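Local coordinates for chitinase (Chromobacterium violaceum, PDB 4TXG), which probably hydrolyses the glycosidic bonds of chitin as a family 18 glycoside hydrolase, with a carbohydrate-binding module that probably attaches to chitin, at residues T317-A322 with S373-R378; D698-A703 with L761-P766. All blocks are in the same frame, centred on the assembly; numbering follows the deposited sequence.

Contact 1. Residues T317-A322 with S373-R378; sequences TSMNNA and SGYLLR
Thr317 and Leu376 join the loop after strand 308-312 to the short helix 374-377 after the neighbouring parallel strand 365-371 of the family 18 TIM barrel. Thr317 OG1 donates to Leu376 O over 2.8 Å, in the carbonyl plane, on a lone pair, with a C=O...O angle of 145°. OG1 stands anti to the Thr317 backbone N (chi1 -177°), which turns it to the helix.

Met319 buries the most surface in this contact. Its chain bends at chi2 and chi3 and lies across one face of the Tyr375 ring, with SD and CE on the same side as CG. Met319 CE lies 3.4 Å from Tyr375 CE1, and CG is out toward the rim. Met319 SD is 5.1 Å from the Tyr375 ring centroid in an oblique Met-aromatic contact. Ala322 CB approaches the same ring obliquely and also meets Leu376 CD2 at 3.8 Å.

Two waters link the phenol to the type II turn Met319-Ala322. Tyr375 OH donates to one water in the ring plane, which in turn donates to Asn320 O. The other donates to both Tyr375 OH and Asn321 O.

Met319 N makes a weak bond to Thr317 OG1, as in an ST turn. Arg378 CB touches Met319 SD, while its guanidinium leads away to hydrogen bonds from NH1 to Asn672 O and NH2 to Tyr760 O. Ser373 caps the helix: its OG accepts from Leu376 N at 3.2 Å.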
ATOM      1  N   THR A 317       8.014  -2.304  10.776  1.00  6.27           N
ATOM      2  CA  THR A 317       9.238  -2.862  10.234  1.00  6.17           C
ATOM      3  C   THR A 317      10.354  -2.858  11.271  1.00  8.39           C
ATOM      4  O   THR A 317      10.399  -1.994  12.154  1.00  7.82           O
ATOM      5  CB  THR A 317       9.691  -2.091   8.977  1.00  8.53           C
ATOM      6  OG1 THR A 317      10.856  -2.707   8.416  1.00  7.56           O
ATOM      7  CG2 THR A 317       9.990  -0.629   9.296  1.00  9.34           C
ATOM      8  N   SER A 318      11.260  -3.825  11.158  1.00  6.37           N
ATOM      9  CA  SER A 318      12.379  -3.924  12.081  1.00  6.69           C
ATOM     10  C   SER A 318      13.603  -3.090  11.652  1.00  6.76           C
ATOM     11  O   SER A 318      14.640  -3.163  12.309  1.00  8.36           O
ATOM     12  CB  SER A 318      12.793  -5.389  12.248  1.00  6.98           C
ATOM     13  OG  SER A 318      13.371  -5.895  11.048  1.00  7.99           O
ATOM     14  N   MET A 319      13.487  -2.307  10.579  1.00  8.44           N
ATOM     15  CA  MET A 319      14.557  -1.378  10.192  1.00  8.32           C
ATOM     16  C   MET A 319      14.631  -0.245  11.210  1.00 11.02           C
ATOM     17  O   MET A 319      13.621   0.381  11.517  1.00 11.68           O
ATOM     18  CB  MET A 319      14.329  -0.780   8.796  1.00  8.22           C
ATOM     19  CG  MET A 319      14.042  -1.784   7.687  1.00  8.90           C
ATOM     20  SD  MET A 319      15.374  -2.965   7.363  1.00 17.49           S
ATOM     21  CE  MET A 319      16.633  -1.947   6.637  1.00 16.43           C
ATOM     22  N   ASN A 320      15.823   0.003  11.734  1.00  7.64           N
ATOM     23  CA  ASN A 320      16.035   1.052  12.719  1.00 11.84           C
ATOM     24  C   ASN A 320      15.793   2.432  12.094  1.00 13.65           C
ATOM     25  O   ASN A 320      16.165   2.657  10.944  1.00 14.20           O
ATOM     26  CB  ASN A 320      17.451   0.935  13.285  1.00 12.83           C
ATOM     27  CG  ASN A 320      17.740   1.958  14.355  1.00 18.03           C
ATOM     28  OD1 ASN A 320      17.216   1.873  15.464  1.00 16.89           O
ATOM     29  ND2 ASN A 320      18.599   2.921  14.034  1.00 20.70           N
ATOM     30  N   ASN A 321      15.146   3.332  12.841  1.00  9.69           N
ATOM     31  CA  ASN A 321      14.845   4.700  12.384  1.00  9.90           C
ATOM     32  C   ASN A 321      13.967   4.776  11.136  1.00 11.23           C
ATOM     33  O   ASN A 321      14.004   5.768  10.406  1.00 15.08           O
ATOM     34  CB  ASN A 321      16.136   5.480  12.112  1.00 11.29           C
ATOM     35  CG  ASN A 321      16.879   5.857  13.379  1.00 18.34           C
ATOM     36  OD1 ASN A 321      16.334   5.801  14.477  1.00 15.55           O
ATOM     37  ND2 ASN A 321      18.134   6.270  13.223  1.00 20.31           N
ATOM     38  N   ALA A 322      13.177   3.742  10.880  1.00 13.46           N
ATOM     39  CA  ALA A 322      12.326   3.745   9.695  1.00 15.23           C
ATOM     40  C   ALA A 322      11.033   4.504   9.938  1.00 16.50           C
ATOM     41  O   ALA A 322      10.407   4.993   8.997  1.00 17.36           O
ATOM     42  CB  ALA A 322      12.022   2.322   9.256  1.00 19.63           C
ATOM     43  N   SER A 373       8.437   0.468  -0.684  1.00  9.36           N
ATOM     44  CA  SER A 373       9.890   0.550  -0.467  1.00 10.84           C
ATOM     45  C   SER A 373      10.572  -0.782  -0.146  1.00 10.99           C
ATOM     46  O   SER A 373      10.260  -1.419   0.856  1.00  7.92           O
ATOM     47  CB  SER A 373      10.191   1.527   0.671  1.00 11.69           C
ATOM     48  OG  SER A 373      11.550   1.453   1.037  1.00 13.20           O
ATOM     49  N   GLY A 374      11.529  -1.175  -0.979  1.00 10.73           N
ATOM     50  CA  GLY A 374      12.302  -2.374  -0.721  1.00 10.43           C
ATOM     51  C   GLY A 374      13.115  -2.264   0.557  1.00 12.24           C
ATOM     52  O   GLY A 374      13.427  -3.276   1.188  1.00 13.66           O
ATOM     53  N   TYR A 375      13.459  -1.037   0.944  1.00  7.71           N
ATOM     54  CA  TYR A 375      14.163  -0.821   2.203  1.00  7.38           C
ATOM     55  C   TYR A 375      13.267  -1.178   3.397  1.00  8.35           C
ATOM     56  O   TYR A 375      13.656  -1.973   4.256  1.00  7.84           O
ATOM     57  CB  TYR A 375      14.639   0.630   2.301  1.00  9.59           C
ATOM     58  CG  TYR A 375      14.876   1.127   3.718  1.00 14.36           C
ATOM     59  CD1 TYR A 375      16.042   0.812   4.409  1.00 17.87           C
ATOM     60  CD2 TYR A 375      13.928   1.930   4.356  1.00 17.52           C
ATOM     61  CE1 TYR A 375      16.257   1.282   5.701  1.00 16.80           C
ATOM     62  CE2 TYR A 375      14.129   2.395   5.644  1.00 20.30           C
ATOM     63  CZ  TYR A 375      15.297   2.069   6.311  1.00 20.40           C
ATOM     64  OH  TYR A 375      15.496   2.536   7.588  1.00 20.16           O
ATOM     65  N   LEU A 376      12.068  -0.602   3.443  1.00  8.17           N
ATOM     66  CA  LEU A 376      11.135  -0.915   4.532  1.00  6.04           C
ATOM     67  C   LEU A 376      10.819  -2.405   4.587  1.00  9.00           C
ATOM     68  O   LEU A 376      10.766  -2.997   5.662  1.00  8.17           O
ATOM     69  CB  LEU A 376       9.834  -0.122   4.379  1.00  8.91           C
ATOM     70  CG  LEU A 376       9.944   1.398   4.505  1.00  7.08           C
ATOM     71  CD1 LEU A 376       8.603   2.084   4.244  1.00  7.97           C
ATOM     72  CD2 LEU A 376      10.472   1.773   5.884  1.00  9.86           C
ATOM     73  N   LEU A 377      10.612  -3.011   3.423  1.00  6.88           N
ATOM     74  CA  LEU A 377      10.201  -4.409   3.368  1.00  5.90           C
ATOM     75  C   LEU A 377      11.306  -5.358   3.808  1.00  8.00           C
ATOM     76  O   LEU A 377      11.035  -6.506   4.180  1.00  7.45           O
ATOM     77  CB  LEU A 377       9.733  -4.755   1.953  1.00  8.29           C
ATOM     78  CG  LEU A 377       8.388  -4.135   1.552  1.00  5.57           C
ATOM     79  CD1 LEU A 377       8.169  -4.287   0.050  1.00  9.20           C
ATOM     80  CD2 LEU A 377       7.203  -4.732   2.326  1.00  6.50           C
ATOM     81  N   ARG A 378      12.554  -4.886   3.792  1.00  6.70           N
ATOM     82  CA  ARG A 378      13.653  -5.745   4.233  1.00  6.65           C
ATOM     83  C   ARG A 378      13.496  -6.082   5.722  1.00  8.68           C
ATOM     84  O   ARG A 378      14.018  -7.084   6.201  1.00  9.37           O
ATOM     85  CB  ARG A 378      15.007  -5.082   3.971  1.00  9.06           C
ATOM     86  CG  ARG A 378      16.204  -5.961   4.308  1.00 11.71           C
ATOM     87  CD  ARG A 378      17.495  -5.327   3.817  1.00 10.80           C
ATOM     88  NE  ARG A 378      17.528  -5.198   2.362  1.00 11.07           N
ATOM     89  CZ  ARG A 378      18.119  -6.064   1.542  1.00 10.49           C
ATOM     90  NH1 ARG A 378      18.723  -7.136   2.027  1.00  7.81           N
ATOM     91  NH2 ARG A 378      18.110  -5.851   0.228  1.00 10.99           N
TER
HETATM   92  O   HOH W   1      17.606   1.660   8.962  1.00 15.92           O
HETATM   93  O   HOH W   2      16.280   5.196   8.378  1.00 27.81           O

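Contact 2. Residues D698-A703 with L761-P766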
ATOM      1  N   ASP A 698       6.888 -21.135  -5.695  1.00  8.04           N
ATOM      2  CA  ASP A 698       7.107 -19.896  -6.440  1.00  9.90           C
ATOM      3  C   ASP A 698       7.679 -18.806  -5.544  1.00  9.57           C
ATOM      4  O   ASP A 698       7.127 -18.500  -4.488  1.00 10.14           O
ATOM      5  CB  ASP A 698       5.799 -19.398  -7.066  1.00  9.81           C
ATOM      6  CG  ASP A 698       5.360 -20.224  -8.254  1.00 12.46           C
ATOM      7  OD1 ASP A 698       6.215 -20.861  -8.908  1.00 12.24           O
ATOM      8  OD2 ASP A 698       4.144 -20.218  -8.540  1.00 11.68           O
ATOM      9  N   VAL A 699       8.794 -18.228  -5.975  1.00  8.89           N
ATOM     10  CA  VAL A 699       9.366 -17.051  -5.337  1.00  7.87           C
ATOM     11  C   VAL A 699       9.101 -15.858  -6.253  1.00  6.63           C
ATOM     12  O   VAL A 699       9.358 -15.947  -7.454  1.00  8.76           O
ATOM     13  CB  VAL A 699      10.878 -17.245  -5.094  1.00 11.42           C
ATOM     14  CG1 VAL A 699      11.507 -16.010  -4.457  1.00 11.66           C
ATOM     15  CG2 VAL A 699      11.091 -18.478  -4.214  1.00 13.70           C
ATOM     16  N   PRO A 700       8.562 -14.756  -5.708  1.00  6.45           N
ATOM     17  CA  PRO A 700       8.277 -13.635  -6.616  1.00  6.47           C
ATOM     18  C   PRO A 700       9.559 -13.076  -7.228  1.00  7.04           C
ATOM     19  O   PRO A 700      10.631 -13.172  -6.628  1.00  8.27           O
ATOM     20  CB  PRO A 700       7.601 -12.602  -5.709  1.00  6.29           C
ATOM     21  CG  PRO A 700       8.139 -12.911  -4.324  1.00  8.75           C
ATOM     22  CD  PRO A 700       8.287 -14.425  -4.298  1.00  6.30           C
ATOM     23  N   THR A 701       9.436 -12.511  -8.422  1.00  6.82           N
ATOM     24  CA  THR A 701      10.584 -11.992  -9.158  1.00  6.98           C
ATOM     25  C   THR A 701      11.119 -10.671  -8.598  1.00  6.92           C
ATOM     26  O   THR A 701      11.997 -10.055  -9.195  1.00  7.66           O
ATOM     27  CB  THR A 701      10.223 -11.776 -10.634  1.00  9.25           C
ATOM     28  OG1 THR A 701       8.992 -11.040 -10.707  1.00  8.68           O
ATOM     29  CG2 THR A 701      10.060 -13.127 -11.356  1.00  9.57           C
ATOM     30  N   SER A 702      10.568 -10.228  -7.475  1.00  8.51           N
ATOM     31  CA  SER A 702      11.150  -9.109  -6.739  1.00  6.64           C
ATOM     32  C   SER A 702      12.579  -9.444  -6.300  1.00  8.49           C
ATOM     33  O   SER A 702      13.423  -8.549  -6.189  1.00  9.05           O
ATOM     34  CB  SER A 702      10.275  -8.746  -5.520  1.00  6.41           C
ATOM     35  OG  SER A 702      10.052  -9.887  -4.686  1.00  6.31           O
ATOM     36  N   ALA A 703      12.856 -10.731  -6.076  1.00  6.84           N
ATOM     37  CA  ALA A 703      14.218 -11.171  -5.768  1.00  7.31           C
ATOM     38  C   ALA A 703      14.843 -11.740  -7.018  1.00  8.22           C
ATOM     39  O   ALA A 703      14.167 -12.417  -7.800  1.00  7.63           O
ATOM     40  CB  ALA A 703      14.228 -12.216  -4.652  1.00  9.15           C
ATOM     41  N   LEU A 761      16.839  -9.584  -2.505  1.00  7.57           N
ATOM     42  CA  LEU A 761      15.850  -8.528  -2.302  1.00  7.31           C
ATOM     43  C   LEU A 761      14.617  -9.131  -1.636  1.00  6.99           C
ATOM     44  O   LEU A 761      14.390 -10.343  -1.732  1.00  6.95           O
ATOM     45  CB  LEU A 761      15.480  -7.841  -3.622  1.00  7.26           C
ATOM     46  CG  LEU A 761      16.519  -6.850  -4.173  1.00  8.02           C
ATOM     47  CD1 LEU A 761      16.192  -6.455  -5.616  1.00  7.76           C
ATOM     48  CD2 LEU A 761      16.610  -5.616  -3.291  1.00 10.05           C
ATOM     49  N   PRO A 762      13.810  -8.294  -0.962  1.00  6.84           N
ATOM     50  CA  PRO A 762      12.679  -8.849  -0.210  1.00  7.97           C
ATOM     51  C   PRO A 762      11.662  -9.614  -1.054  1.00  8.65           C
ATOM     52  O   PRO A 762      11.460  -9.313  -2.237  1.00  6.39           O
ATOM     53  CB  PRO A 762      12.036  -7.602   0.405  1.00  8.91           C
ATOM     54  CG  PRO A 762      13.213  -6.663   0.607  1.00  6.84           C
ATOM     55  CD  PRO A 762      14.027  -6.868  -0.655  1.00  6.94           C
ATOM     56  N   ILE A 763      11.042 -10.613  -0.420  1.00  6.35           N
ATOM     57  CA  ILE A 763       9.927 -11.358  -0.996  1.00  7.62           C
ATOM     58  C   ILE A 763       8.812 -11.497   0.031  1.00  7.49           C
ATOM     59  O   ILE A 763       9.050 -11.401   1.243  1.00  7.14           O
ATOM     60  CB  ILE A 763      10.342 -12.786  -1.455  1.00  6.30           C
ATOM     61  CG1 ILE A 763      10.671 -13.647  -0.235  1.00  8.37           C
ATOM     62  CG2 ILE A 763      11.521 -12.732  -2.448  1.00  6.45           C
ATOM     63  CD1 ILE A 763      11.020 -15.094  -0.560  1.00  8.97           C
ATOM     64  N   SER A 764       7.592 -11.700  -0.458  1.00  6.07           N
ATOM     65  CA  SER A 764       6.498 -12.174   0.380  1.00  8.24           C
ATOM     66  C   SER A 764       6.221 -13.621  -0.018  1.00  7.03           C
ATOM     67  O   SER A 764       6.812 -14.138  -0.980  1.00  8.42           O
ATOM     68  CB  SER A 764       5.240 -11.306   0.234  1.00  7.20           C
ATOM     69  OG  SER A 764       4.718 -11.346  -1.086  1.00  6.77           O
ATOM     70  N   GLY A 765       5.341 -14.280   0.716  1.00  9.81           N
ATOM     71  CA  GLY A 765       5.107 -15.694   0.494  1.00 10.63           C
ATOM     72  C   GLY A 765       6.209 -16.526   1.130  1.00 11.97           C
ATOM     73  O   GLY A 765       6.521 -16.340   2.304  1.00 12.31           O
ATOM     74  N   PRO A 766       6.798 -17.467   0.376  1.00 10.45           N
ATOM     75  CA  PRO A 766       6.474 -17.902  -0.990  1.00  8.94           C
ATOM     76  C   PRO A 766       5.072 -18.518  -1.098  1.00 11.28           C
ATOM     77  O   PRO A 766       4.301 -18.500  -0.130  1.00  9.23           O
ATOM     78  CB  PRO A 766       7.551 -18.957  -1.291  1.00  9.92           C
ATOM     79  CG  PRO A 766       8.677 -18.650  -0.347  1.00 13.02           C
ATOM     80  CD  PRO A 766       8.002 -18.143   0.899  1.00  9.81           C
TER
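The two backbones run in opposite directions, with Val699 CA 5.3 Å from Pro766 CA at one end and Ala703 CA 4.7 Å from Leu761 CA at the other. Between these ends the chains stand further apart, and side chains fill the gap.

Ile763 is the centre of the packing. Its CB meets Pro700 CG at 3.6 Å, the two side chains crossing at about a right angle. Its CG2 branch reaches Ala703 CB at 3.5 Å and also touches Val699 CG1. With chi1 at 68°, CG2 is anti to the carbonyl carbon and faces Ala703 and Val699, and the CG1 branch carries CD1 to Val699 CG1.

Strand 694-700 and strand 767-773 are antiparallel neighbours in one sheet of the Chitinase C region. The loop 761-766 arrives from strand 752-758, which belongs to another sheet. Ile763 and Pro766 also touch Leu663 of that second sheet, consistent with a beta-sandwich core. Pro766 follows a cis peptide bond, and its CB packs against Asp698 O at 3.3 Å. OD2 of Asp698 hydrogen-bonds His768 ND1, and OD1 makes a salt bridge to Arg736.

Beyond Pro700 the chain makes a type I turn to Ala703. Ser702 sits in this turn, and its OG donates to Pro762 O over 2.9 Å. The donor lies in the carbonyl plane, at a C=O...O angle of 148°. Ser702 O takes a hydrogen bond from Trp443 NE1 of helix 441-448, and Leu761 CB lies 3.4 Å from the same Ser702 O. Leu761 O is buried without a polar partner, with Ala703 CB 3.5 Å away.

In the fold
Contact 1 lies in the family 18 barrel and contact 2 in the Chitinase C region, in series along the chain. Their centres are about 16 Å apart, yet they touch. Pro762 CG packs on Gly374 O and on the backbone of Leu377 and Arg378. Helix 441-448 borders both: Leu377 of segment 373-378 and Leu761 of contact 2 each meet Trp443. Contact 2 is the more buried, and proline and aliphatic packing dominate it. Contact 1 is only partly buried and uses bridging waters and a methionine-tyrosine pair. In each, a hydroxyl donates to a backbone carbonyl across the contact.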